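Local atomic coordinates of beta-glucuronidase (uncultured Clostridium sp., PDB entry 6U7J), a protein that hydrolyses beta-D-glucuronides as a family 2 glycosidase of a gut bacterium, an activity that probably lets it release estrogens from their glucuronide conjugates. Residues D209-V214 / L250-Q255; L96-V101 / L139-G144; F462-I467 / P501-E506; V154-Y159 / E171-F176. All coordinates share one frame; numbering follows the deposited sequence.

Contact 1 of 4, residues D209-V214 / L250-Q255; sequences DKDGMV and LVKDAQ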
loop_
_atom_site.group_PDB
_atom_site.type_symbol
_atom_site.label_atom_id
_atom_site.label_comp_id
_atom_site.label_asym_id
_atom_site.label_seq_id
_atom_site.Cartn_x
_atom_site.Cartn_y
_atom_site.Cartn_z
ATOM N N ASP B 209 -25.708 42.219 -28.293
ATOM C CA ASP B 209 -24.369 42.705 -28.021
ATOM C C ASP B 209 -24.139 42.924 -26.540
ATOM O O ASP B 209 -23.762 41.972 -25.821
ATOM C CB ASP B 209 -24.058 43.979 -28.822
ATOM C CG ASP B 209 -22.569 44.332 -28.821
ATOM O OD1 ASP B 209 -21.891 44.166 -27.777
ATOM O OD2 ASP B 209 -22.048 44.710 -29.890
ATOM N N LYS B 210 -24.313 44.143 -26.015
ATOM C CA LYS B 210 -23.946 44.432 -24.638
ATOM C C LYS B 210 -25.127 44.411 -23.670
ATOM O O LYS B 210 -24.915 44.554 -22.454
ATOM C CB LYS B 210 -23.181 45.771 -24.542
ATOM C CG LYS B 210 -22.495 46.032 -23.164
ATOM C CD LYS B 210 -21.535 44.874 -22.741
ATOM C CE LYS B 210 -21.728 44.394 -21.285
ATOM N NZ LYS B 210 -22.770 43.333 -21.171
ATOM N N ASP B 211 -26.348 44.217 -24.136
ATOM C CA ASP B 211 -27.495 44.215 -23.242
ATOM C C ASP B 211 -28.053 42.809 -23.066
ATOM O O ASP B 211 -28.006 41.980 -23.979
ATOM C CB ASP B 211 -28.594 45.141 -23.754
ATOM C CG ASP B 211 -28.091 46.531 -24.036
ATOM O OD1 ASP B 211 -28.559 47.126 -25.028
ATOM O OD2 ASP B 211 -27.223 47.017 -23.277
ATOM N N GLY B 212 -28.600 42.559 -21.883
ATOM C CA GLY B 212 -29.273 41.307 -21.590
ATOM C C GLY B 212 -30.782 41.472 -21.625
ATOM O O GLY B 212 -31.314 42.500 -21.205
ATOM N N MET B 213 -31.463 40.453 -22.145
ATOM C CA MET B 213 -32.923 40.380 -22.137
ATOM C C MET B 213 -33.335 39.230 -21.218
ATOM O O MET B 213 -33.239 38.057 -21.596
ATOM C CB MET B 213 -33.478 40.180 -23.548
ATOM C CG MET B 213 -33.715 41.456 -24.378
ATOM S SD MET B 213 -34.487 42.879 -23.546
ATOM C CE MET B 213 -35.912 42.131 -22.767
ATOM N N VAL B 214 -33.808 39.562 -20.020
ATOM C CA VAL B 214 -34.247 38.560 -19.055
ATOM C C VAL B 214 -35.737 38.309 -19.265
ATOM O O VAL B 214 -36.568 39.171 -18.969
ATOM C CB VAL B 214 -33.962 38.994 -17.614
ATOM C CG1 VAL B 214 -34.460 37.926 -16.640
ATOM C CG2 VAL B 214 -32.489 39.244 -17.424
ATOM N N LEU B 250 -34.997 44.461 -19.579
ATOM C CA LEU B 250 -33.681 44.782 -20.110
ATOM C C LEU B 250 -32.655 44.902 -18.990
ATOM O O LEU B 250 -32.935 45.467 -17.929
ATOM C CB LEU B 250 -33.743 46.101 -20.886
ATOM C CG LEU B 250 -32.579 46.593 -21.746
ATOM C CD1 LEU B 250 -32.010 45.476 -22.607
ATOM C CD2 LEU B 250 -33.046 47.766 -22.608
ATOM N N VAL B 251 -31.460 44.372 -19.238
ATOM C CA VAL B 251 -30.321 44.514 -18.341
ATOM C C VAL B 251 -29.195 45.079 -19.193
ATOM O O VAL B 251 -28.501 44.333 -19.896
ATOM C CB VAL B 251 -29.920 43.187 -17.686
ATOM C CG1 VAL B 251 -28.915 43.418 -16.563
ATOM C CG2 VAL B 251 -31.150 42.472 -17.161
ATOM N N LYS B 252 -29.025 46.396 -19.162
ATOM C CA LYS B 252 -28.036 47.025 -20.023
ATOM C C LYS B 252 -26.645 46.836 -19.432
ATOM O O LYS B 252 -26.462 46.827 -18.212
ATOM C CB LYS B 252 -28.351 48.512 -20.216
ATOM C CG LYS B 252 -29.347 48.802 -21.356
ATOM C CD LYS B 252 -28.724 49.652 -22.473
ATOM C CE LYS B 252 -29.621 49.712 -23.720
ATOM N NZ LYS B 252 -30.521 50.909 -23.774
ATOM N N ASP B 253 -25.663 46.670 -20.314
ATOM C CA ASP B 253 -24.284 46.408 -19.902
ATOM C C ASP B 253 -24.223 45.210 -18.952
ATOM O O ASP B 253 -23.575 45.244 -17.903
ATOM C CB ASP B 253 -23.652 47.657 -19.274
ATOM C CG ASP B 253 -23.610 48.846 -20.241
ATOM O OD1 ASP B 253 -23.737 50.002 -19.777
ATOM O OD2 ASP B 253 -23.453 48.625 -21.466
ATOM N N ALA B 254 -24.916 44.136 -19.342
ATOM C CA ALA B 254 -25.086 42.962 -18.490
ATOM C C ALA B 254 -23.763 42.241 -18.257
ATOM O O ALA B 254 -23.056 41.899 -19.210
ATOM C CB ALA B 254 -26.093 42.001 -19.122
ATOM N N GLN B 255 -23.431 42.010 -16.988
ATOM C CA GLN B 255 -22.284 41.181 -16.638
ATOM C C GLN B 255 -22.612 39.725 -16.936
ATOM O O GLN B 255 -23.513 39.146 -16.322
ATOM C CB GLN B 255 -21.927 41.361 -15.164
ATOM C CG GLN B 255 -21.723 42.802 -14.736
ATOM C CD GLN B 255 -20.448 43.402 -15.294
ATOM O OE1 GLN B 255 -19.348 42.912 -15.033
ATOM N NE2 GLN B 255 -20.589 44.470 -16.070
#
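G212 and V251 form an antiparallel hydrogen-bonded pair where strand 211-220 runs beside strand 246-251. The two belong to a three-stranded antiparallel sheet in the immunoglobulin-like domain of the glycoside hydrolase family 2 fold.

The backbone bonds come first. G212 N donates to V251 O at 2.7 Å and almost straight, with 176° at the hydrogen. V251 N returns a bond to G212 O. Past this pair the chain of 250-255 turns, and A254 N donates to K210 O at 3.1 Å. A254 then lies over G212, with its CB 3.8 Å from G212 N. The missing side chain at G212 leaves room for this methyl group.

Apolar contacts lie on both faces of the sheet. On one, M213 SD rests 3.7 Å from L250 CD1, and that methyl also touches D211 CB. On the other, V214 CG2 meets V251 CG2 at 3.5 Å. Strand 198-208 carries the packing on, with T206 against M213 and V203 against V214.

The charged side chains sit at the outer end. D211 and K252 run side by side in the same direction. The carboxylate lies along the lysine's methylenes, with D211 OD2 3.1 Å from K252 CD. The two charges stay too far apart for a salt bridge. D253 N gives D211 OD2 a weak bond. K210 starts with CG anti to its own N (chi1 -168°) and then bends repeatedly. These bends carry the ammonium back to the turn, where K210 NZ is modelled a very short 2.4 Å from A254 O, a length to be treated as doubtful.

Contact 2 of 4, residues L96-V101 / L139-G144; sequences LRFGSV and LTVAVG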
loop_
_atom_site.group_PDB
_atom_site.type_symbol
_atom_site.label_atom_id
_atom_site.label_comp_id
_atom_site.label_asym_id
_atom_site.label_seq_id
_atom_site.Cartn_x
_atom_site.Cartn_y
_atom_site.Cartn_z
ATOM N N LEU B 96 -43.151 19.186 3.547
ATOM C CA LEU B 96 -42.094 18.231 3.866
ATOM C C LEU B 96 -41.329 17.904 2.592
ATOM O O LEU B 96 -41.885 17.305 1.666
ATOM C CB LEU B 96 -42.691 16.965 4.459
ATOM C CG LEU B 96 -41.710 16.020 5.120
ATOM C CD1 LEU B 96 -41.071 16.732 6.323
ATOM C CD2 LEU B 96 -42.455 14.746 5.545
ATOM N N ARG B 97 -40.052 18.270 2.546
ATOM C CA ARG B 97 -39.241 18.035 1.360
ATOM C C ARG B 97 -38.172 16.981 1.615
ATOM O O ARG B 97 -37.432 17.064 2.600
ATOM C CB ARG B 97 -38.560 19.310 0.875
ATOM C CG ARG B 97 -37.606 18.963 -0.239
ATOM C CD ARG B 97 -37.042 20.135 -0.899
ATOM N NE ARG B 97 -38.044 20.839 -1.686
ATOM C CZ ARG B 97 -37.778 21.390 -2.860
ATOM N NH1 ARG B 97 -36.546 21.276 -3.368
ATOM N NH2 ARG B 97 -38.735 22.036 -3.513
ATOM N N PHE B 98 -38.075 16.020 0.703
ATOM C CA PHE B 98 -36.946 15.101 0.631
ATOM C C PHE B 98 -36.102 15.473 -0.579
ATOM O O PHE B 98 -36.622 15.552 -1.700
ATOM C CB PHE B 98 -37.427 13.661 0.536
ATOM C CG PHE B 98 -38.116 13.176 1.786
ATOM C CD1 PHE B 98 -39.470 13.422 1.989
ATOM C CD2 PHE B 98 -37.405 12.483 2.759
ATOM C CE1 PHE B 98 -40.100 12.987 3.139
ATOM C CE2 PHE B 98 -38.033 12.032 3.910
ATOM C CZ PHE B 98 -39.377 12.296 4.106
ATOM N N GLY B 99 -34.804 15.705 -0.348
ATOM C CA GLY B 99 -33.906 15.959 -1.467
ATOM C C GLY B 99 -33.816 14.764 -2.388
ATOM O O GLY B 99 -33.734 14.908 -3.615
ATOM N N SER B 100 -33.852 13.565 -1.808
ATOM C CA SER B 100 -33.927 12.319 -2.549
ATOM C C SER B 100 -34.021 11.162 -1.561
ATOM O O SER B 100 -33.550 11.264 -0.426
ATOM C CB SER B 100 -32.710 12.137 -3.468
ATOM O OG SER B 100 -31.565 11.814 -2.712
ATOM N N VAL B 101 -34.655 10.077 -1.990
ATOM C CA VAL B 101 -34.701 8.804 -1.281
ATOM C C VAL B 101 -34.433 7.739 -2.329
ATOM O O VAL B 101 -35.131 7.688 -3.346
ATOM C CB VAL B 101 -36.060 8.557 -0.593
ATOM C CG1 VAL B 101 -36.144 7.135 -0.062
ATOM C CG2 VAL B 101 -36.293 9.562 0.518
ATOM N N LEU B 139 -42.358 10.694 11.956
ATOM C CA LEU B 139 -42.080 10.592 10.530
ATOM C C LEU B 139 -41.435 9.238 10.269
ATOM O O LEU B 139 -40.377 8.932 10.835
ATOM C CB LEU B 139 -41.172 11.742 10.067
ATOM C CG LEU B 139 -40.714 11.687 8.606
ATOM C CD1 LEU B 139 -41.904 11.559 7.652
ATOM C CD2 LEU B 139 -39.863 12.906 8.245
ATOM N N THR B 140 -42.089 8.421 9.444
ATOM C CA THR B 140 -41.615 7.089 9.106
ATOM C C THR B 140 -41.428 7.027 7.601
ATOM O O THR B 140 -42.336 7.403 6.851
ATOM C CB THR B 140 -42.608 6.002 9.567
ATOM O OG1 THR B 140 -43.047 6.287 10.909
ATOM C CG2 THR B 140 -41.950 4.603 9.512
ATOM N N VAL B 141 -40.254 6.566 7.162
ATOM C CA VAL B 141 -39.899 6.526 5.744
ATOM C C VAL B 141 -39.465 5.112 5.391
ATOM O O VAL B 141 -38.431 4.641 5.880
ATOM C CB VAL B 141 -38.785 7.520 5.397
ATOM C CG1 VAL B 141 -38.407 7.373 3.930
ATOM C CG2 VAL B 141 -39.212 8.953 5.715
ATOM N N ALA B 142 -40.233 4.439 4.539
ATOM C CA ALA B 142 -39.805 3.170 3.966
ATOM C C ALA B 142 -38.968 3.456 2.726
ATOM O O ALA B 142 -39.369 4.263 1.881
ATOM C CB ALA B 142 -40.994 2.281 3.599
ATOM N N VAL B 143 -37.810 2.800 2.631
ATOM C CA VAL B 143 -36.817 3.032 1.582
ATOM C C VAL B 143 -36.547 1.694 0.901
ATOM O O VAL B 143 -36.126 0.736 1.560
ATOM C CB VAL B 143 -35.515 3.624 2.155
ATOM C CG1 VAL B 143 -34.438 3.802 1.061
ATOM C CG2 VAL B 143 -35.780 4.957 2.868
ATOM N N GLY B 144 -36.787 1.624 -0.404
ATOM C CA GLY B 144 -36.628 0.387 -1.160
ATOM C C GLY B 144 -35.580 0.540 -2.246
ATOM O O GLY B 144 -35.506 1.584 -2.901
#
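L96 and L139 reach toward each other tip to tip across the core of the sugar-binding domain, a jelly-roll-like beta-sandwich in family 2 glycosidases. L96 CD2 meets L139 CD1 at 3.9 Å. Each leucine has CG anti to its backbone N (chi1 -167° and 175°), which sends the two side chains at each other between the strands.

F98 and V141 come from opposite directions. The far end of the ring does the touching: F98 CZ lies 3.7 Å from V141 CG2, and CE2 is nearly as close. The methyl approaches the ring obliquely. L139 CD2 adds a looser contact at 4.2 Å from F98 CZ. V101 and V143 meet at a slant, and V101 CG1 sits against both methyls of V143, the nearer being CG2 at 3.7 Å.

The contact is wholly apolar and buried. The axes of 96-98 and 139-144 come no closer than 11.8 Å, so side chains alone bridge them.

I107 of strand 104-109 packs on F98, L139 and V141. Strand 188-193 adds L190 against L96 and V188 against F98, while F124 lays its ring near that of F98. V77 and Y79 of strand 76-85 touch V143.

Contact 3 of 4, residues F462-I467 / P501-E506; sequences FDVVCI and PVIVTE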
loop_
_atom_site.group_PDB
_atom_site.type_symbol
_atom_site.label_atom_id
_atom_site.label_comp_id
_atom_site.label_asym_id
_atom_site.label_seq_id
_atom_site.Cartn_x
_atom_site.Cartn_y
_atom_site.Cartn_z
ATOM N N PHE B 462 -28.875 13.723 -31.562
ATOM C CA PHE B 462 -28.189 14.555 -30.582
ATOM C C PHE B 462 -27.564 15.769 -31.254
ATOM O O PHE B 462 -27.339 15.790 -32.463
ATOM C CB PHE B 462 -27.093 13.763 -29.849
ATOM C CG PHE B 462 -27.593 12.540 -29.136
ATOM C CD1 PHE B 462 -28.891 12.484 -28.637
ATOM C CD2 PHE B 462 -26.759 11.449 -28.949
ATOM C CE1 PHE B 462 -29.350 11.353 -27.970
ATOM C CE2 PHE B 462 -27.208 10.319 -28.282
ATOM C CZ PHE B 462 -28.506 10.268 -27.796
ATOM N N ASP B 463 -27.274 16.780 -30.442
ATOM C CA ASP B 463 -26.538 17.950 -30.899
ATOM C C ASP B 463 -25.032 17.782 -30.746
ATOM O O ASP B 463 -24.262 18.398 -31.499
ATOM C CB ASP B 463 -27.016 19.184 -30.136
ATOM C CG ASP B 463 -28.535 19.359 -30.223
ATOM O OD1 ASP B 463 -29.047 19.476 -31.359
ATOM O OD2 ASP B 463 -29.223 19.350 -29.178
ATOM N N VAL B 464 -24.593 16.961 -29.795
ATOM C CA VAL B 464 -23.187 16.614 -29.622
ATOM C C VAL B 464 -23.094 15.104 -29.543
ATOM O O VAL B 464 -23.966 14.454 -28.953
ATOM C CB VAL B 464 -22.588 17.270 -28.356
ATOM C CG1 VAL B 464 -21.161 16.764 -28.093
ATOM C CG2 VAL B 464 -22.599 18.779 -28.487
ATOM N N VAL B 465 -22.062 14.536 -30.162
ATOM C CA VAL B 465 -21.800 13.100 -30.055
ATOM C C VAL B 465 -20.795 12.870 -28.935
ATOM O O VAL B 465 -19.724 13.501 -28.902
ATOM C CB VAL B 465 -21.292 12.532 -31.392
ATOM C CG1 VAL B 465 -20.823 11.084 -31.210
ATOM C CG2 VAL B 465 -22.374 12.613 -32.442
ATOM N N CYS B 466 -21.136 11.964 -28.024
ATOM C CA CYS B 466 -20.348 11.683 -26.824
ATOM C C CYS B 466 -20.001 10.200 -26.838
ATOM O O CYS B 466 -20.905 9.358 -26.911
ATOM C CB CYS B 466 -21.153 12.045 -25.574
ATOM S SG CYS B 466 -21.314 13.821 -25.298
ATOM N N ILE B 467 -18.713 9.870 -26.784
ATOM C CA ILE B 467 -18.287 8.477 -26.853
ATOM C C ILE B 467 -17.445 8.122 -25.632
ATOM O O ILE B 467 -16.615 8.917 -25.170
ATOM C CB ILE B 467 -17.522 8.164 -28.162
ATOM C CG1 ILE B 467 -16.158 8.869 -28.199
ATOM C CG2 ILE B 467 -18.366 8.568 -29.368
ATOM C CD1 ILE B 467 -15.313 8.500 -29.398
ATOM N N PRO B 501 -19.853 17.882 -33.548
ATOM C CA PRO B 501 -18.708 17.885 -32.630
ATOM C C PRO B 501 -18.751 16.678 -31.703
ATOM O O PRO B 501 -19.824 16.139 -31.399
ATOM C CB PRO B 501 -18.869 19.193 -31.847
ATOM C CG PRO B 501 -19.867 20.007 -32.594
ATOM C CD PRO B 501 -20.734 19.043 -33.345
ATOM N N VAL B 502 -17.563 16.259 -31.261
ATOM C CA VAL B 502 -17.376 15.045 -30.469
ATOM C C VAL B 502 -16.714 15.400 -29.141
ATOM O O VAL B 502 -15.749 16.175 -29.099
ATOM C CB VAL B 502 -16.531 13.998 -31.219
ATOM C CG1 VAL B 502 -16.334 12.761 -30.353
ATOM C CG2 VAL B 502 -17.191 13.620 -32.535
ATOM N N ILE B 503 -17.252 14.839 -28.061
ATOM C CA ILE B 503 -16.614 14.813 -26.753
ATOM C C ILE B 503 -16.276 13.361 -26.439
ATOM O O ILE B 503 -17.107 12.466 -26.645
ATOM C CB ILE B 503 -17.529 15.400 -25.665
ATOM C CG1 ILE B 503 -17.917 16.841 -25.983
ATOM C CG2 ILE B 503 -16.864 15.337 -24.295
ATOM C CD1 ILE B 503 -18.946 17.372 -25.023
ATOM N N VAL B 504 -15.056 13.118 -25.970
ATOM C CA VAL B 504 -14.706 11.817 -25.402
ATOM C C VAL B 504 -15.097 11.902 -23.932
ATOM O O VAL B 504 -14.393 12.505 -23.114
ATOM C CB VAL B 504 -13.228 11.465 -25.592
ATOM C CG1 VAL B 504 -12.941 10.073 -24.988
ATOM C CG2 VAL B 504 -12.843 11.475 -27.083
ATOM N N THR B 505 -16.262 11.353 -23.606
ATOM C CA THR B 505 -16.826 11.557 -22.278
ATOM C C THR B 505 -16.217 10.632 -21.230
ATOM O O THR B 505 -16.409 10.877 -20.032
ATOM C CB THR B 505 -18.355 11.387 -22.318
ATOM O OG1 THR B 505 -18.707 10.332 -23.223
ATOM C CG2 THR B 505 -19.052 12.696 -22.763
ATOM N N GLU B 506 -15.476 9.605 -21.647
ATOM C CA GLU B 506 -14.838 8.660 -20.736
ATOM C C GLU B 506 -13.630 8.048 -21.433
ATOM O O GLU B 506 -13.715 7.662 -22.606
ATOM C CB GLU B 506 -15.792 7.527 -20.296
ATOM C CG GLU B 506 -16.932 7.933 -19.354
ATOM C CD GLU B 506 -17.756 6.744 -18.862
ATOM O OE1 GLU B 506 -17.237 5.611 -18.879
ATOM O OE2 GLU B 506 -18.936 6.933 -18.466
#
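V465 and V502 are paired side by side in parallel strands of the TIM barrel. Strands 465-468 and 502-506 are joined through helix 480-498 as a beta-alpha-beta unit.

Four backbone hydrogen bonds alternate between the strands. V465 N donates to P501 O at 3.0 Å, and I503 N to V465 O at 2.9 Å. I467 N then donates to I503 O, and T505 N to I467 O. The last is the most bent, with 139° at the hydrogen. CA-H...O contacts fill in between, such as V502 CA to V465 O at 3.2 Å.

The side chains are mostly apolar. V464 and I503 cross at an angle, with V464 CG1 3.8 Å from I503 CD1. C466 SG lies beside its own backbone N (chi1 -73°), and both CB and SG of C466 meet T505 CG2 at 3.6 Å. M411 and I546, from other barrel strands, pack on V464 and I503. On the other face V465, I467 and V504 point to helix 480-498, where W494 and L491 receive them.

T505 OG1 bonds to N468. D463, before strand 465-468, forms a salt bridge with R437.

Backbone bonds thus fix the strand register, and mainly apolar side chains lie on both faces. E506 ends strand 502-506, at the C-terminal end where TIM-barrel active sites lie. Its OE2 pairs with R338 and its OE1 with Y470.

Contact 4 of 4, residues V154-Y159 / E171-F176; sequences VGHIEY and EQKFDF
K173 lies across H156 and E158 on one face of a two-stranded antiparallel hairpin, strands 156-158 and 171-173, whose connecting loop, residues 160-169, is not modelled. K173 CB sits over a face of the H156 imidazole, a CH-pi contact 3.8 Å from the ring centroid. H156 presents that face because its CG stands between its own N and carbonyl carbon (chi1 66°). K173 CG moves on to the E158 carboxylate, 3.6 Å from OE2. The chain bends at chi2 (-86°), and CD stays beside the same oxygen. CE leads to the ammonium. There K173 NZ makes a salt bridge to E158 OE1 at 3.2 Å, approaching from above the carboxylate plane. A weaker bond runs from K173 NZ to E171 OE1, so one lysine serves two glutamates.

E158 is further fixed by H156, whose NE2 donates to E158 OE2 at 3.0 Å on the anti side. The bond lies near the imidazole plane and sets the rotation of the ring.

Beneath the side chains, H156 pairs with K173 and E158 with E171 through four backbone bonds. K173 O accepts from H156 N and from Q172 NE2, which reach it from opposite faces of its plane. A water links V154 O at 2.6 Å to D175 N at 2.8 Å.

The hairpin follows strand 135-144 in the sugar-binding domain. W149 lies nearly parallel to the H156 ring, and L147 N bonds to Q172 OE1. V366 bonds to the backbone of V154. E171 OE2 forms a salt bridge with R482, in the first turn of helix 480-498 of the second subunit.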
loop_
_atom_site.group_PDB
_atom_site.type_symbol
_atom_site.label_atom_id
_atom_site.label_comp_id
_atom_site.label_asym_id
_atom_site.label_seq_id
_atom_site.Cartn_x
_atom_site.Cartn_y
_atom_site.Cartn_z
ATOM N N VAL B 154 -31.732 1.010 -14.684
ATOM C CA VAL B 154 -32.452 -0.202 -15.050
ATOM C C VAL B 154 -31.846 -1.386 -14.303
ATOM O O VAL B 154 -30.621 -1.485 -14.156
ATOM C CB VAL B 154 -32.383 -0.372 -16.582
ATOM C CG1 VAL B 154 -32.569 -1.800 -17.004
ATOM C CG2 VAL B 154 -33.414 0.548 -17.267
ATOM N N GLY B 155 -32.696 -2.290 -13.815
ATOM C CA GLY B 155 -32.216 -3.553 -13.261
ATOM C C GLY B 155 -33.262 -4.644 -13.376
ATOM O O GLY B 155 -34.271 -4.444 -14.051
ATOM N N HIS B 156 -33.041 -5.810 -12.769
ATOM C CA HIS B 156 -34.122 -6.783 -12.636
ATOM C C HIS B 156 -33.774 -7.768 -11.530
ATOM O O HIS B 156 -32.609 -7.914 -11.150
ATOM C CB HIS B 156 -34.407 -7.513 -13.960
ATOM C CG HIS B 156 -33.292 -8.397 -14.423
ATOM N ND1 HIS B 156 -32.217 -7.924 -15.147
ATOM C CD2 HIS B 156 -33.097 -9.730 -14.285
ATOM C CE1 HIS B 156 -31.397 -8.926 -15.418
ATOM N NE2 HIS B 156 -31.909 -10.033 -14.908
ATOM N N ILE B 157 -34.815 -8.455 -11.029
ATOM C CA ILE B 157 -34.713 -9.421 -9.937
ATOM C C ILE B 157 -34.696 -10.838 -10.499
ATOM O O ILE B 157 -35.389 -11.137 -11.480
ATOM C CB ILE B 157 -35.881 -9.246 -8.944
ATOM C CG1 ILE B 157 -35.763 -7.918 -8.201
ATOM C CG2 ILE B 157 -35.938 -10.404 -7.950
ATOM C CD1 ILE B 157 -34.636 -7.887 -7.208
ATOM N N GLU B 158 -33.911 -11.718 -9.863
ATOM C CA GLU B 158 -33.861 -13.143 -10.176
ATOM C C GLU B 158 -33.929 -13.979 -8.899
ATOM O O GLU B 158 -33.595 -13.515 -7.803
ATOM C CB GLU B 158 -32.591 -13.511 -10.944
ATOM C CG GLU B 158 -32.536 -12.956 -12.347
ATOM C CD GLU B 158 -31.257 -13.348 -13.035
ATOM O OE1 GLU B 158 -30.592 -14.271 -12.515
ATOM O OE2 GLU B 158 -30.904 -12.739 -14.070
ATOM N N TYR B 159 -34.360 -15.231 -9.057
ATOM C CA TYR B 159 -34.446 -16.179 -7.940
ATOM C C TYR B 159 -33.617 -17.428 -8.222
ATOM O O TYR B 159 -32.677 -17.728 -7.487
ATOM C CB TYR B 159 -35.899 -16.576 -7.665
ATOM C CG TYR B 159 -36.831 -15.406 -7.450
ATOM C CD1 TYR B 159 -37.207 -15.014 -6.170
ATOM C CD2 TYR B 159 -37.334 -14.689 -8.525
ATOM C CE1 TYR B 159 -38.055 -13.935 -5.970
ATOM C CE2 TYR B 159 -38.185 -13.612 -8.338
ATOM C CZ TYR B 159 -38.541 -13.239 -7.062
ATOM O OH TYR B 159 -39.389 -12.173 -6.881
ATOM N N GLU B 171 -32.266 -12.007 -5.878
ATOM C CA GLU B 171 -30.982 -11.430 -6.241
ATOM C C GLU B 171 -31.193 -10.263 -7.194
ATOM O O GLU B 171 -31.832 -10.420 -8.240
ATOM C CB GLU B 171 -30.071 -12.478 -6.879
ATOM C CG GLU B 171 -29.406 -13.393 -5.881
ATOM C CD GLU B 171 -28.206 -14.111 -6.473
ATOM O OE1 GLU B 171 -28.039 -14.066 -7.715
ATOM O OE2 GLU B 171 -27.427 -14.713 -5.698
ATOM N N GLN B 172 -30.634 -9.109 -6.843
ATOM C CA GLN B 172 -30.694 -7.931 -7.698
ATOM C C GLN B 172 -29.663 -8.061 -8.813
ATOM O O GLN B 172 -28.473 -8.256 -8.540
ATOM C CB GLN B 172 -30.435 -6.670 -6.879
ATOM C CG GLN B 172 -30.385 -5.410 -7.700
ATOM C CD GLN B 172 -31.757 -5.000 -8.214
ATOM O OE1 GLN B 172 -32.614 -4.529 -7.451
ATOM N NE2 GLN B 172 -31.971 -5.175 -9.519
ATOM N N LYS B 173 -30.111 -7.951 -10.062
ATOM C CA LYS B 173 -29.218 -7.903 -11.211
ATOM C C LYS B 173 -29.246 -6.513 -11.838
ATOM O O LYS B 173 -30.275 -5.837 -11.828
ATOM C CB LYS B 173 -29.605 -8.963 -12.252
ATOM C CG LYS B 173 -29.527 -10.401 -11.732
ATOM C CD LYS B 173 -28.134 -10.964 -11.877
ATOM C CE LYS B 173 -27.765 -11.809 -10.679
ATOM N NZ LYS B 173 -28.030 -13.270 -10.886
ATOM N N PHE B 174 -28.097 -6.078 -12.362
ATOM C CA PHE B 174 -28.004 -4.855 -13.149
ATOM C C PHE B 174 -26.665 -4.857 -13.872
ATOM O O PHE B 174 -25.762 -5.630 -13.542
ATOM C CB PHE B 174 -28.175 -3.578 -12.301
ATOM C CG PHE B 174 -27.335 -3.537 -11.042
ATOM C CD1 PHE B 174 -27.909 -3.786 -9.801
ATOM C CD2 PHE B 174 -25.982 -3.214 -11.096
ATOM C CE1 PHE B 174 -27.149 -3.753 -8.642
ATOM C CE2 PHE B 174 -25.213 -3.170 -9.942
ATOM C CZ PHE B 174 -25.790 -3.444 -8.711
ATOM N N ASP B 175 -26.548 -3.975 -14.869
ATOM C CA ASP B 175 -25.365 -3.882 -15.717
ATOM C C ASP B 175 -24.720 -2.501 -15.678
ATOM O O ASP B 175 -24.048 -2.099 -16.627
ATOM C CB ASP B 175 -25.705 -4.265 -17.154
ATOM C CG ASP B 175 -26.003 -5.743 -17.298
ATOM O OD1 ASP B 175 -27.196 -6.107 -17.272
ATOM O OD2 ASP B 175 -25.046 -6.544 -17.412
ATOM N N PHE B 176 -24.916 -1.751 -14.607
ATOM C CA PHE B 176 -24.103 -0.569 -14.385
ATOM C C PHE B 176 -23.008 -0.882 -13.362
ATOM O O PHE B 176 -23.105 -1.822 -12.569
ATOM C CB PHE B 176 -24.955 0.626 -13.931
ATOM C CG PHE B 176 -25.825 0.351 -12.723
ATOM C CD1 PHE B 176 -25.310 0.444 -11.440
ATOM C CD2 PHE B 176 -27.170 0.031 -12.878
ATOM C CE1 PHE B 176 -26.113 0.191 -10.332
ATOM C CE2 PHE B 176 -27.981 -0.216 -11.768
ATOM C CZ PHE B 176 -27.460 -0.132 -10.503
HETATM O O HOH W 1 -29.004 -2.813 -15.677
#

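In the fold
Contacts 2 and 3 are buried, while contacts 1 and 4 are partly exposed. Contacts 2 and 4 both lie in the sugar-binding domain, and strand 135-144 of one leads to strand 156-158 of the other; their nearest atoms are about 8 Å apart. Contact 1 is in the immunoglobulin-like domain and contact 3 in the barrel. Contacts 1 and 4 lie on opposite sides of the chain's centre, with centres about 51 Å apart. Contact 2 joins strands through side chains alone, and contact 3 adds parallel backbone pairing. Contacts 1 and 4 bring charged side chains together across antiparallel strands, whereas those of contact 3 pair with residues outside its segments. Contact 4 alone meets another subunit.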